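PDB 2YJG: lactate racemase from Thermoanaerobacterium thermosaccharolyticum, which catalyses the interconversion of the D- and L-isomers of lactate with a nickel-pincer cofactor derived from nicotinic acid mononucleotide. Local coordinates for residues S267-P276 against G418-K426; P173-R183 against A210-H221. All coordinates share one frame; numbering follows the deposited sequence.

Contact 1 (S267-P276 against G418-K426)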
ATOM      1  N   SER A 267      14.911  13.661  29.687  1.00 14.93           N
ATOM      2  CA  SER A 267      14.856  14.532  30.877  1.00 17.38           C
ATOM      3  C   SER A 267      16.001  15.598  30.893  1.00 18.95           C
ATOM      4  O   SER A 267      15.788  16.795  31.263  1.00 19.33           O
ATOM      5  CB  SER A 267      14.943  13.679  32.155  1.00 18.67           C
ATOM      6  OG  SER A 267      14.682  14.510  33.249  1.00 24.84           O
ATOM      7  N   GLU A 268      17.223  15.169  30.539  1.00 19.81           N
ATOM      8  CA  GLU A 268      18.353  16.130  30.521  1.00 21.93           C
ATOM      9  C   GLU A 268      18.093  17.277  29.526  1.00 21.10           C
ATOM     10  O   GLU A 268      18.328  18.400  29.858  1.00 22.08           O
ATOM     11  CB  GLU A 268      19.707  15.456  30.211  1.00 22.55           C
ATOM     12  CG  GLU A 268      20.106  14.372  31.170  1.00 28.25           C
ATOM     13  CD  GLU A 268      21.557  13.845  30.954  1.00 37.34           C
ATOM     14  OE1 GLU A 268      22.432  14.601  30.405  1.00 40.06           O
ATOM     15  OE2 GLU A 268      21.806  12.663  31.344  1.00 38.45           O
ATOM     16  N   ILE A 269      17.519  16.991  28.344  1.00 20.28           N
ATOM     17  CA  ILE A 269      17.278  17.987  27.293  1.00 21.75           C
ATOM     18  C   ILE A 269      16.048  18.830  27.585  1.00 20.54           C
ATOM     19  O   ILE A 269      16.055  20.072  27.356  1.00 23.72           O
ATOM     20  CB  ILE A 269      16.994  17.347  25.917  1.00 22.70           C
ATOM     21  CG1 ILE A 269      18.112  16.433  25.438  1.00 26.56           C
ATOM     22  CG2 ILE A 269      16.763  18.433  24.819  1.00 26.89           C
ATOM     23  CD1 ILE A 269      19.421  16.615  26.072  1.00 28.45           C
ATOM     24  N   ALA A 270      14.991  18.180  28.074  1.00 17.73           N
ATOM     25  CA  ALA A 270      13.681  18.849  28.172  1.00 17.63           C
ATOM     26  C   ALA A 270      13.402  19.512  29.512  1.00 16.30           C
ATOM     27  O   ALA A 270      12.489  20.325  29.594  1.00 18.30           O
ATOM     28  CB  ALA A 270      12.599  17.857  27.838  1.00 17.34           C
ATOM     29  N   THR A 271      14.143  19.186  30.579  1.00 17.18           N
ATOM     30  CA  THR A 271      13.801  19.714  31.916  1.00 16.68           C
ATOM     31  C   THR A 271      14.144  21.185  32.023  1.00 17.30           C
ATOM     32  O   THR A 271      15.226  21.575  31.654  1.00 18.07           O
ATOM     33  CB  THR A 271      14.418  18.908  33.053  1.00 17.28           C
ATOM     34  OG1 THR A 271      13.965  17.554  32.920  1.00 17.70           O
ATOM     35  CG2 THR A 271      13.997  19.459  34.451  1.00 18.35           C
ATOM     36  N   VAL A 272      13.216  22.001  32.494  1.00 15.89           N
ATOM     37  CA  VAL A 272      13.508  23.408  32.798  1.00 17.03           C
ATOM     38  C   VAL A 272      13.108  23.678  34.233  1.00 18.11           C
ATOM     39  O   VAL A 272      12.161  23.077  34.752  1.00 17.80           O
ATOM     40  CB  VAL A 272      12.778  24.346  31.836  1.00 16.17           C
ATOM     41  CG1 VAL A 272      13.245  24.082  30.408  1.00 18.68           C
ATOM     42  CG2 VAL A 272      11.221  24.194  32.004  1.00 14.38           C
ATOM     43  N   ASN A 273      13.854  24.554  34.897  1.00 19.16           N
ATOM     44  CA  ASN A 273      13.654  24.834  36.301  1.00 19.77           C
ATOM     45  C   ASN A 273      12.948  26.167  36.451  1.00 20.52           C
ATOM     46  O   ASN A 273      13.477  27.205  35.997  1.00 21.84           O
ATOM     47  CB  ASN A 273      15.029  24.831  37.018  1.00 21.84           C
ATOM     48  CG  ASN A 273      15.778  23.505  36.854  1.00 24.20           C
ATOM     49  OD1 ASN A 273      16.850  23.438  36.228  1.00 34.14           O
ATOM     50  ND2 ASN A 273      15.222  22.456  37.407  1.00 20.81           N
ATOM     51  N   ALA A 274      11.755  26.166  37.036  1.00 18.45           N
ATOM     52  CA  ALA A 274      10.935  27.371  37.146  1.00 19.71           C
ATOM     53  C   ALA A 274      10.780  27.895  38.583  1.00 20.01           C
ATOM     54  O   ALA A 274      10.445  27.145  39.481  1.00 20.30           O
ATOM     55  CB  ALA A 274       9.506  27.064  36.560  1.00 20.50           C
ATOM     56  N   LYS A 275      11.022  29.183  38.806  1.00 19.93           N
ATOM     57  CA  LYS A 275      10.566  29.879  40.001  1.00 19.84           C
ATOM     58  C   LYS A 275       9.126  30.320  39.742  1.00 19.54           C
ATOM     59  O   LYS A 275       8.862  31.148  38.845  1.00 19.93           O
ATOM     60  CB  LYS A 275      11.443  31.100  40.339  1.00 19.69           C
ATOM     61  CG  LYS A 275      10.715  32.093  41.273  1.00 24.09           C
ATOM     62  CD  LYS A 275      11.674  33.093  42.011  1.00 30.59           C
ATOM     63  CE  LYS A 275      10.866  33.946  43.044  1.00 34.15           C
ATOM     64  NZ  LYS A 275      11.662  35.098  43.563  1.00 38.00           N
ATOM     65  N   PRO A 276       8.176  29.803  40.523  1.00 19.49           N
ATOM     66  CA  PRO A 276       6.824  30.127  40.064  1.00 19.37           C
ATOM     67  C   PRO A 276       6.494  31.633  40.057  1.00 20.32           C
ATOM     68  O   PRO A 276       6.954  32.417  40.930  1.00 18.17           O
ATOM     69  CB  PRO A 276       5.909  29.314  40.974  1.00 20.44           C
ATOM     70  CG  PRO A 276       6.821  28.306  41.714  1.00 21.14           C
ATOM     71  CD  PRO A 276       8.198  28.943  41.724  1.00 20.55           C
ATOM     72  N   GLY A 418       5.547  25.093  25.220  1.00 18.09           N
ATOM     73  CA  GLY A 418       4.963  24.416  26.358  1.00 18.29           C
ATOM     74  C   GLY A 418       4.888  22.889  26.293  1.00 17.94           C
ATOM     75  O   GLY A 418       4.786  22.229  27.323  1.00 17.26           O
ATOM     76  N   VAL A 419       4.880  22.326  25.096  1.00 18.14           N
ATOM     77  CA  VAL A 419       4.675  20.859  24.948  1.00 19.23           C
ATOM     78  C   VAL A 419       5.944  20.068  24.942  1.00 20.61           C
ATOM     79  O   VAL A 419       5.928  18.842  25.178  1.00 22.09           O
ATOM     80  CB  VAL A 419       3.958  20.479  23.647  1.00 20.45           C
ATOM     81  CG1 VAL A 419       2.608  20.902  23.723  1.00 21.12           C
ATOM     82  CG2 VAL A 419       4.622  21.065  22.425  1.00 18.48           C
ATOM     83  N   SER A 420       7.048  20.744  24.669  1.00 20.92           N
ATOM     84  CA  SER A 420       8.360  20.131  24.620  1.00 20.41           C
ATOM     85  C   SER A 420       9.147  20.032  25.953  1.00 19.79           C
ATOM     86  O   SER A 420      10.189  19.402  25.992  1.00 22.11           O
ATOM     87  CB  SER A 420       9.230  20.940  23.650  1.00 21.02           C
ATOM     88  OG  SER A 420       9.527  22.250  24.185  1.00 24.13           O
ATOM     89  N   VAL A 421       8.702  20.680  27.015  1.00 17.68           N
ATOM     90  CA  VAL A 421       9.457  20.771  28.221  1.00 17.20           C
ATOM     91  C   VAL A 421       8.847  19.938  29.361  1.00 16.80           C
ATOM     92  O   VAL A 421       7.641  19.598  29.343  1.00 14.48           O
ATOM     93  CB  VAL A 421       9.554  22.257  28.672  1.00 17.40           C
ATOM     94  CG1 VAL A 421      10.355  23.097  27.633  1.00 17.83           C
ATOM     95  CG2 VAL A 421       8.184  22.878  28.880  1.00 18.77           C
ATOM     96  N   ILE A 422       9.691  19.695  30.369  1.00 14.13           N
ATOM     97  CA  ILE A 422       9.300  19.153  31.656  1.00 13.09           C
ATOM     98  C   ILE A 422       9.601  20.269  32.630  1.00 13.43           C
ATOM     99  O   ILE A 422      10.783  20.571  32.900  1.00 15.41           O
ATOM    100  CB  ILE A 422      10.134  17.884  32.035  1.00 10.28           C
ATOM    101  CG1 ILE A 422       9.867  16.753  31.020  1.00 11.67           C
ATOM    102  CG2 ILE A 422       9.833  17.358  33.426  1.00 12.81           C
ATOM    103  CD1 ILE A 422      10.988  15.770  31.065  1.00 10.06           C
ATOM    104  N   VAL A 423       8.547  20.868  33.191  1.00 12.80           N
ATOM    105  CA  VAL A 423       8.764  22.005  34.101  1.00 14.28           C
ATOM    106  C   VAL A 423       8.925  21.464  35.533  1.00 16.87           C
ATOM    107  O   VAL A 423       8.007  20.860  36.064  1.00 15.08           O
ATOM    108  CB  VAL A 423       7.638  23.013  34.045  1.00 13.71           C
ATOM    109  CG1 VAL A 423       7.860  24.206  35.134  1.00 12.76           C
ATOM    110  CG2 VAL A 423       7.469  23.578  32.641  1.00 12.57           C
ATOM    111  N   ARG A 424      10.075  21.752  36.143  1.00 19.43           N
ATOM    112  CA  ARG A 424      10.387  21.377  37.477  1.00 22.24           C
ATOM    113  C   ARG A 424      10.462  22.631  38.310  1.00 24.42           C
ATOM    114  O   ARG A 424      11.142  23.566  37.930  1.00 23.07           O
ATOM    115  CB  ARG A 424      11.719  20.668  37.435  1.00 22.76           C
ATOM    116  CG  ARG A 424      12.252  20.129  38.753  1.00 28.26           C
ATOM    117  CD  ARG A 424      13.784  20.350  38.780  1.00 35.07           C
ATOM    118  NE  ARG A 424      14.480  19.942  40.009  1.00 38.65           N
ATOM    119  CZ  ARG A 424      14.784  20.742  41.038  1.00 44.38           C
ATOM    120  NH1 ARG A 424      14.459  22.042  41.051  1.00 44.83           N
ATOM    121  NH2 ARG A 424      15.434  20.231  42.089  1.00 47.02           N
ATOM    122  N   GLU A 425       9.711  22.664  39.411  1.00 27.61           N
ATOM    123  CA  GLU A 425       9.755  23.753  40.383  1.00 31.11           C
ATOM    124  C   GLU A 425      11.108  23.856  41.060  1.00 32.63           C
ATOM    125  O   GLU A 425      11.645  22.872  41.581  1.00 33.44           O
ATOM    126  CB  GLU A 425       8.667  23.559  41.442  1.00 32.33           C
ATOM    127  CG  GLU A 425       8.510  24.713  42.444  1.00 34.89           C
ATOM    128  CD  GLU A 425       7.158  24.675  43.171  1.00 38.55           C
ATOM    129  OE1 GLU A 425       6.233  24.006  42.670  1.00 37.27           O
ATOM    130  OE2 GLU A 425       7.019  25.329  44.233  1.00 42.05           O
ATOM    131  N   LYS A 426      11.634  25.074  41.080  1.00 34.56           N
ATOM    132  CA  LYS A 426      13.030  25.330  41.464  1.00 36.63           C
ATOM    133  C   LYS A 426      13.247  25.271  42.975  1.00 37.23           C
ATOM    134  O   LYS A 426      14.215  24.634  43.417  1.00 38.52           O
ATOM    135  CB  LYS A 426      13.443  26.698  40.909  1.00 37.00           C
ATOM    136  CG  LYS A 426      14.898  27.030  40.956  1.00 39.39           C
ATOM    137  CD  LYS A 426      15.143  28.395  40.337  1.00 40.59           C
ATOM    138  CE  LYS A 426      15.302  28.305  38.827  1.00 40.56           C
ATOM    139  NZ  LYS A 426      15.071  29.633  38.161  1.00 41.92           N
TER
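V272 is bonded through both its backbone N and O to the strand 422-425. Its N donates to I422 O at 2.9 Å, and its O accepts from R424 N at 2.8 Å in a nearly straight bond (N-H...O 174°). A274 repeats the pattern, with its N on R424 O and its O taking K426 N. At the other end I422 N reaches A270 O, the last carbonyl of the helix, at 3.0 Å. T271 is the first residue to leave helical geometry. Its hydroxyl turns back, OG1 anti to the carbonyl carbon (chi1 -58°), and donates to S267 O at 2.6 Å, a carbonyl that T271 N also uses. T271 CG2 meets R424 CB at 3.9 Å. Replacing T271 by alanine would probably cost S267 O one of its two donors and open a gap beside R424 CB. I422 sends CD1 back along the helix end, near A270 CB and S267 CA. On the face of V272 and A274, V423 forks between them: CG1 lies 3.6 Å from A274 CB, and CG2 touches V272 CG2. V423 also packs on A302 and A305 of helix 293-305. P276 CG rests against the carboxylate end of E425. This is a two-stranded parallel ladder in which the chain's C-terminal strand pairs with the strand that follows helix 257-270.

Contact 2 (P173-R183 against A210-H221). With SO4 (sulfate ion), chain E.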
ATOM      1  N   PRO A 173       8.339  13.904  26.277  1.00 10.67           N
ATOM      2  CA  PRO A 173       7.602  13.970  27.518  1.00 11.71           C
ATOM      3  C   PRO A 173       6.138  13.740  27.257  1.00 12.04           C
ATOM      4  O   PRO A 173       5.674  14.010  26.162  1.00 12.33           O
ATOM      5  CB  PRO A 173       7.814  15.422  27.953  1.00 11.84           C
ATOM      6  CG  PRO A 173       9.140  15.801  27.329  1.00 12.91           C
ATOM      7  CD  PRO A 173       9.102  15.135  26.031  1.00 12.44           C
ATOM      8  N   HIS A 174       5.415  13.290  28.258  1.00 11.20           N
ATOM      9  CA  HIS A 174       3.949  13.133  28.145  1.00 10.81           C
ATOM     10  C   HIS A 174       3.310  13.558  29.446  1.00 11.10           C
ATOM     11  O   HIS A 174       3.729  13.110  30.562  1.00  9.82           O
ATOM     12  CB  HIS A 174       3.601  11.694  27.754  1.00 11.38           C
ATOM     13  CG  HIS A 174       2.136  11.451  27.676  1.00 13.24           C
ATOM     14  ND1 HIS A 174       1.438  11.299  26.491  1.00 20.25           N
ATOM     15  CD2 HIS A 174       1.221  11.360  28.668  1.00  4.85           C
ATOM     16  CE1 HIS A 174       0.149  11.121  26.776  1.00 11.80           C
ATOM     17  NE2 HIS A 174       0.004  11.159  28.087  1.00 17.43           N
ATOM     18  N   PHE A 175       2.289  14.391  29.341  1.00 10.51           N
ATOM     19  CA  PHE A 175       1.770  15.108  30.486  1.00 10.06           C
ATOM     20  C   PHE A 175       1.048  14.275  31.570  1.00 11.66           C
ATOM     21  O   PHE A 175       0.772  14.807  32.665  1.00 12.78           O
ATOM     22  CB  PHE A 175       0.929  16.291  30.066  1.00 10.85           C
ATOM     23  CG  PHE A 175      -0.441  15.969  29.454  1.00  9.12           C
ATOM     24  CD1 PHE A 175      -0.624  14.892  28.587  1.00 14.53           C
ATOM     25  CD2 PHE A 175      -1.512  16.805  29.703  1.00 13.63           C
ATOM     26  CE1 PHE A 175      -1.840  14.656  28.056  1.00 15.69           C
ATOM     27  CE2 PHE A 175      -2.757  16.572  29.130  1.00 15.26           C
ATOM     28  CZ  PHE A 175      -2.876  15.481  28.262  1.00 14.68           C
ATOM     29  N   PHE A 176       0.708  13.023  31.280  1.00 12.20           N
ATOM     30  CA  PHE A 176       0.290  12.125  32.394  1.00 12.40           C
ATOM     31  C   PHE A 176       0.921  10.743  32.437  1.00 11.91           C
ATOM     32  O   PHE A 176       0.897  10.150  33.479  1.00 12.11           O
ATOM     33  CB  PHE A 176      -1.253  12.025  32.524  1.00 12.19           C
ATOM     34  CG  PHE A 176      -1.958  11.549  31.307  1.00 12.93           C
ATOM     35  CD1 PHE A 176      -2.106  10.192  31.072  1.00 15.16           C
ATOM     36  CD2 PHE A 176      -2.579  12.456  30.439  1.00 14.03           C
ATOM     37  CE1 PHE A 176      -2.803   9.714  29.964  1.00 18.55           C
ATOM     38  CE2 PHE A 176      -3.292  12.002  29.325  1.00 16.81           C
ATOM     39  CZ  PHE A 176      -3.405  10.641  29.070  1.00 17.71           C
ATOM     40  N   ALA A 177       1.432  10.215  31.331  1.00  9.95           N
ATOM     41  CA  ALA A 177       2.201   8.980  31.336  1.00 10.79           C
ATOM     42  C   ALA A 177       3.702   9.190  31.557  1.00 12.10           C
ATOM     43  O   ALA A 177       4.458   8.238  31.557  1.00 12.70           O
ATOM     44  CB  ALA A 177       2.003   8.216  30.002  1.00  9.99           C
ATOM     45  N   GLY A 178       4.125  10.441  31.726  1.00 12.50           N
ATOM     46  CA  GLY A 178       5.529  10.764  32.031  1.00 11.36           C
ATOM     47  C   GLY A 178       6.325  10.946  30.778  1.00 11.79           C
ATOM     48  O   GLY A 178       6.846  12.042  30.491  1.00 10.92           O
ATOM     49  N   PHE A 179       6.442   9.852  30.026  1.00 11.85           N
ATOM     50  CA  PHE A 179       7.053   9.880  28.699  1.00 12.01           C
ATOM     51  C   PHE A 179       6.291   8.979  27.758  1.00 11.53           C
ATOM     52  O   PHE A 179       5.609   8.070  28.187  1.00 11.66           O
ATOM     53  CB  PHE A 179       8.523   9.386  28.747  1.00 12.87           C
ATOM     54  CG  PHE A 179       9.409  10.206  29.608  1.00  8.48           C
ATOM     55  CD1 PHE A 179       9.507   9.992  30.962  1.00 11.86           C
ATOM     56  CD2 PHE A 179      10.234  11.135  29.033  1.00 10.07           C
ATOM     57  CE1 PHE A 179      10.350  10.797  31.766  1.00 13.10           C
ATOM     58  CE2 PHE A 179      11.093  11.941  29.783  1.00 12.57           C
ATOM     59  CZ  PHE A 179      11.163  11.768  31.178  1.00 11.09           C
ATOM     60  N   SER A 180       6.466   9.216  26.462  1.00 11.85           N
ATOM     61  CA  SER A 180       6.040   8.290  25.428  1.00 12.49           C
ATOM     62  C   SER A 180       6.990   7.110  25.295  1.00 13.31           C
ATOM     63  O   SER A 180       8.066   7.075  25.929  1.00 12.70           O
ATOM     64  CB  SER A 180       5.905   9.057  24.097  1.00 14.41           C
ATOM     65  OG  SER A 180       7.166   9.371  23.520  1.00 12.61           O
ATOM     66  N   GLY A 181       6.592   6.137  24.486  1.00 12.01           N
ATOM     67  CA  GLY A 181       7.450   4.997  24.106  1.00 14.30           C
ATOM     68  C   GLY A 181       7.491   3.793  25.049  1.00 13.54           C
ATOM     69  O   GLY A 181       6.645   3.630  25.918  1.00 14.60           O
ATOM     70  N   GLY A 182       8.434   2.921  24.772  1.00 13.40           N
ATOM     71  CA  GLY A 182       8.653   1.678  25.515  1.00 14.54           C
ATOM     72  C   GLY A 182       7.333   0.933  25.596  1.00 13.14           C
ATOM     73  O   GLY A 182       6.656   0.730  24.553  1.00 15.14           O
ATOM     74  N   ARG A 183       6.927   0.635  26.813  1.00 13.46           N
ATOM     75  CA  ARG A 183       5.699  -0.072  27.170  1.00 12.14           C
ATOM     76  C   ARG A 183       4.402   0.411  26.546  1.00 13.80           C
ATOM     77  O   ARG A 183       3.483  -0.308  26.459  1.00 13.67           O
ATOM     78  CB  ARG A 183       5.533  -0.114  28.706  1.00 11.85           C
ATOM     79  CG  ARG A 183       5.141   1.199  29.358  1.00 10.75           C
ATOM     80  CD  ARG A 183       6.077   2.415  29.089  1.00 13.59           C
ATOM     81  NE  ARG A 183       5.774   3.620  29.865  1.00 12.92           N
ATOM     82  CZ  ARG A 183       5.695   4.853  29.392  1.00 12.25           C
ATOM     83  NH1 ARG A 183       5.965   5.159  28.153  1.00 12.25           N
ATOM     84  NH2 ARG A 183       5.401   5.819  30.198  1.00 14.42           N
ATOM     85  N   ALA A 210       0.898  11.236  38.174  1.00  9.94           N
ATOM     86  CA  ALA A 210       0.486  11.147  36.786  1.00  9.44           C
ATOM     87  C   ALA A 210       0.737  12.522  36.157  1.00  9.69           C
ATOM     88  O   ALA A 210      -0.175  13.347  36.033  1.00  9.96           O
ATOM     89  CB  ALA A 210      -1.038  10.739  36.723  1.00  8.08           C
ATOM     90  N   ARG A 211       2.015  12.805  35.906  1.00 11.33           N
ATOM     91  CA  ARG A 211       2.468  14.138  35.493  1.00 10.00           C
ATOM     92  C   ARG A 211       3.627  14.035  34.485  1.00 12.23           C
ATOM     93  O   ARG A 211       4.291  12.997  34.358  1.00  9.55           O
ATOM     94  CB  ARG A 211       2.996  14.912  36.689  1.00 11.60           C
ATOM     95  CG  ARG A 211       1.938  15.345  37.693  1.00 12.61           C
ATOM     96  CD  ARG A 211       0.883  16.177  37.196  1.00 15.73           C
ATOM     97  NE  ARG A 211       0.092  16.546  38.375  1.00 15.30           N
ATOM     98  CZ  ARG A 211      -0.831  15.765  38.923  1.00 16.53           C
ATOM     99  NH1 ARG A 211      -1.192  14.618  38.327  1.00 11.00           N
ATOM    100  NH2 ARG A 211      -1.447  16.190  40.035  1.00 19.08           N
ATOM    101  N   THR A 212       3.876  15.146  33.807  1.00 11.34           N
ATOM    102  CA  THR A 212       4.970  15.195  32.804  1.00 10.46           C
ATOM    103  C   THR A 212       6.301  14.792  33.388  1.00 10.39           C
ATOM    104  O   THR A 212       6.716  15.314  34.407  1.00 10.29           O
ATOM    105  CB  THR A 212       5.086  16.592  32.299  1.00  9.85           C
ATOM    106  OG1 THR A 212       3.770  17.078  32.025  1.00  8.48           O
ATOM    107  CG2 THR A 212       5.870  16.666  31.014  1.00 11.76           C
ATOM    108  N   GLY A 213       6.963  13.877  32.681  1.00 11.29           N
ATOM    109  CA  GLY A 213       8.262  13.398  33.029  1.00 12.52           C
ATOM    110  C   GLY A 213       8.405  12.573  34.297  1.00 12.72           C
ATOM    111  O   GLY A 213       9.542  12.337  34.761  1.00 12.71           O
ATOM    112  N   VAL A 214       7.283  12.156  34.858  1.00 12.02           N
ATOM    113  CA  VAL A 214       7.222  11.287  36.044  1.00 12.23           C
ATOM    114  C   VAL A 214       6.800   9.855  35.734  1.00 12.25           C
ATOM    115  O   VAL A 214       5.697   9.609  35.183  1.00 12.73           O
ATOM    116  CB  VAL A 214       6.240  11.893  37.104  1.00 13.40           C
ATOM    117  CG1 VAL A 214       6.237  10.970  38.334  1.00  9.99           C
ATOM    118  CG2 VAL A 214       6.674  13.312  37.458  1.00 12.46           C
ATOM    119  N   LEU A 215       7.691   8.899  36.044  1.00 12.45           N
ATOM    120  CA  LEU A 215       7.448   7.495  35.862  1.00 12.77           C
ATOM    121  C   LEU A 215       7.314   6.786  37.222  1.00 14.05           C
ATOM    122  O   LEU A 215       6.429   5.996  37.414  1.00 14.38           O
ATOM    123  CB  LEU A 215       8.623   6.890  35.105  1.00 13.45           C
ATOM    124  CG  LEU A 215       8.860   7.379  33.653  1.00 10.95           C
ATOM    125  CD1 LEU A 215      10.031   6.685  32.930  1.00 11.77           C
ATOM    126  CD2 LEU A 215       7.607   7.194  32.810  1.00 13.40           C
ATOM    127  N   GLU A 216       8.192   7.086  38.167  1.00 14.59           N
ATOM    128  CA  GLU A 216       8.166   6.359  39.431  1.00 16.94           C
ATOM    129  C   GLU A 216       6.947   6.748  40.240  1.00 15.17           C
ATOM    130  O   GLU A 216       6.644   7.938  40.437  1.00 16.10           O
ATOM    131  CB  GLU A 216       9.447   6.584  40.204  1.00 18.31           C
ATOM    132  CG  GLU A 216      10.599   5.855  39.539  1.00 23.79           C
ATOM    133  CD  GLU A 216      11.958   6.167  40.127  1.00 30.96           C
ATOM    134  OE1 GLU A 216      12.172   5.836  41.322  1.00 29.80           O
ATOM    135  OE2 GLU A 216      12.835   6.655  39.336  1.00 34.33           O
ATOM    136  N   ASN A 217       6.218   5.723  40.672  1.00 15.63           N
ATOM    137  CA  ASN A 217       5.001   5.884  41.499  1.00 16.34           C
ATOM    138  C   ASN A 217       3.817   6.365  40.674  1.00 14.26           C
ATOM    139  O   ASN A 217       2.742   6.685  41.230  1.00 14.80           O
ATOM    140  CB  ASN A 217       5.258   6.797  42.705  1.00 17.49           C
ATOM    141  CG  ASN A 217       4.699   6.235  43.988  1.00 23.48           C
ATOM    142  OD1 ASN A 217       4.319   6.986  44.922  1.00 28.58           O
ATOM    143  ND2 ASN A 217       4.627   4.905  44.055  1.00 28.33           N
ATOM    144  N   ASN A 218       4.027   6.456  39.358  1.00 13.36           N
ATOM    145  CA  ASN A 218       2.958   6.819  38.387  1.00 14.26           C
ATOM    146  C   ASN A 218       2.127   5.582  38.092  1.00 12.75           C
ATOM    147  O   ASN A 218       2.640   4.623  37.508  1.00 12.32           O
ATOM    148  CB  ASN A 218       3.534   7.415  37.070  1.00 13.05           C
ATOM    149  CG  ASN A 218       2.477   7.821  36.091  1.00 13.24           C
ATOM    150  OD1 ASN A 218       1.327   7.372  36.190  1.00 13.85           O
ATOM    151  ND2 ASN A 218       2.809   8.771  35.187  1.00 12.88           N
ATOM    152  N   PRO A 219       0.858   5.557  38.542  1.00 13.73           N
ATOM    153  CA  PRO A 219       0.123   4.292  38.451  1.00 13.68           C
ATOM    154  C   PRO A 219      -0.265   3.907  37.033  1.00 12.64           C
ATOM    155  O   PRO A 219      -0.466   2.737  36.787  1.00 12.25           O
ATOM    156  CB  PRO A 219      -1.133   4.575  39.274  1.00 14.97           C
ATOM    157  CG  PRO A 219      -1.346   6.043  39.152  1.00 13.29           C
ATOM    158  CD  PRO A 219       0.036   6.593  39.200  1.00 16.45           C
ATOM    159  N   ILE A 220      -0.369   4.890  36.135  1.00 11.96           N
ATOM    160  CA  ILE A 220      -0.666   4.649  34.718  1.00 13.22           C
ATOM    161  C   ILE A 220       0.491   3.862  34.142  1.00 13.11           C
ATOM    162  O   ILE A 220       0.339   2.791  33.539  1.00 14.71           O
ATOM    163  CB  ILE A 220      -0.860   5.990  33.897  1.00 12.64           C
ATOM    164  CG1 ILE A 220      -2.049   6.732  34.453  1.00 15.62           C
ATOM    165  CG2 ILE A 220      -1.106   5.635  32.436  1.00 10.83           C
ATOM    166  CD1 ILE A 220      -2.257   8.195  34.102  1.00 15.58           C
ATOM    167  N   HIS A 221       1.671   4.380  34.407  1.00 14.64           N
ATOM    168  CA  HIS A 221       2.933   3.775  33.994  1.00 14.36           C
ATOM    169  C   HIS A 221       3.133   2.409  34.618  1.00 14.63           C
ATOM    170  O   HIS A 221       3.542   1.434  33.953  1.00 16.06           O
ATOM    171  CB  HIS A 221       4.071   4.701  34.354  1.00 14.00           C
ATOM    172  CG  HIS A 221       5.417   4.149  34.033  1.00 13.28           C
ATOM    173  ND1 HIS A 221       5.829   3.891  32.741  1.00 12.56           N
ATOM    174  CD2 HIS A 221       6.429   3.783  34.841  1.00 16.35           C
ATOM    175  CE1 HIS A 221       7.058   3.417  32.780  1.00 12.48           C
ATOM    176  NE2 HIS A 221       7.446   3.343  34.042  1.00 14.89           N
TER
HETATM  177  S   SO4 E1429       3.255   6.402  22.061  1.00 42.16           S
HETATM  178  O1  SO4 E1429       3.417   4.949  21.985  1.00 42.20           O
HETATM  179  O2  SO4 E1429       3.931   6.966  20.868  1.00 39.49           O
HETATM  180  O3  SO4 E1429       1.845   6.886  22.086  1.00 32.86           O
HETATM  181  O4  SO4 E1429       3.883   6.736  23.294  1.00 39.90           O
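F179 lays its ring edge against L215, with CD1 3.8 Å from L215 CG and the two side chains at about a right angle. CE1 of the same ring reaches the backbone of G213. L215 also covers the H221 ring, with CD2 over the centre of one face. The R183 side chain meets that histidine at its edge. R183 NE donates to H221 ND1 at 2.9 Å, with the nitrogen in the ring plane, and NH2 adds a longer bond to the same atom. The planes of the two groups stand 62° apart. The same guanidinium also turns NH1 and NH2 to F179 O, and NH1 to G181 O at 2.8 Å, all in its plane. These bonds fix the rotation of the guanidinium and provide acceptors for a buried charge.

N218 joins the two segments through its amide. ND2 donates to F176 O at 2.9 Å and to V214 O, both in the amide plane. CG lies anti to the backbone N (chi1 -179°), which takes the amide to F176 O while OD1 caps the helix through I220 N. G213 N binds G178 O at 2.9 Å on a carbonyl lone pair. G178 CA lies 3.4 Å from V214 O, close packing for a residue without a side chain. F176 meets I220 at CD1, 3.6 Å from I220 CD1, and one face of its ring lies over H174 NE2. T212 bridges the start of the segment: OG1 lies against F175 CA, and CG2 touches P173 CB.

G181 N binds a sulfate, probably from the crystallisation liquor, that R75, a probable cofactor-binding residue, also holds. The N-capped start of helix 219-230 and its preceding beta turns back the short antiparallel hairpin of strands 173-174 and 178-179, which carries H174, the probable proton donor or acceptor of the lactate racemase active site.

Both segments of contact 2 come earlier in the chain than those of contact 1. Their centres are 15 Å apart, yet they touch. I422 CG1 of contact 1 lies 3.9 Å from P173 CG of contact 2, and V421 O lies 3.8 Å from T212 CG2. The starting end of the parallel ladder therefore packs on the first strand of the H174 hairpin and on T212. Contact 2 holds the probable catalytic H174 itself. Its F176 side chain is about 4 Å from that of H200, the probable nickel ligand. Contact 1 stands farther back: the I422 side chain is about 9 Å from that of H174, and V421 about 10 Å from K298, a probable substrate-binding residue.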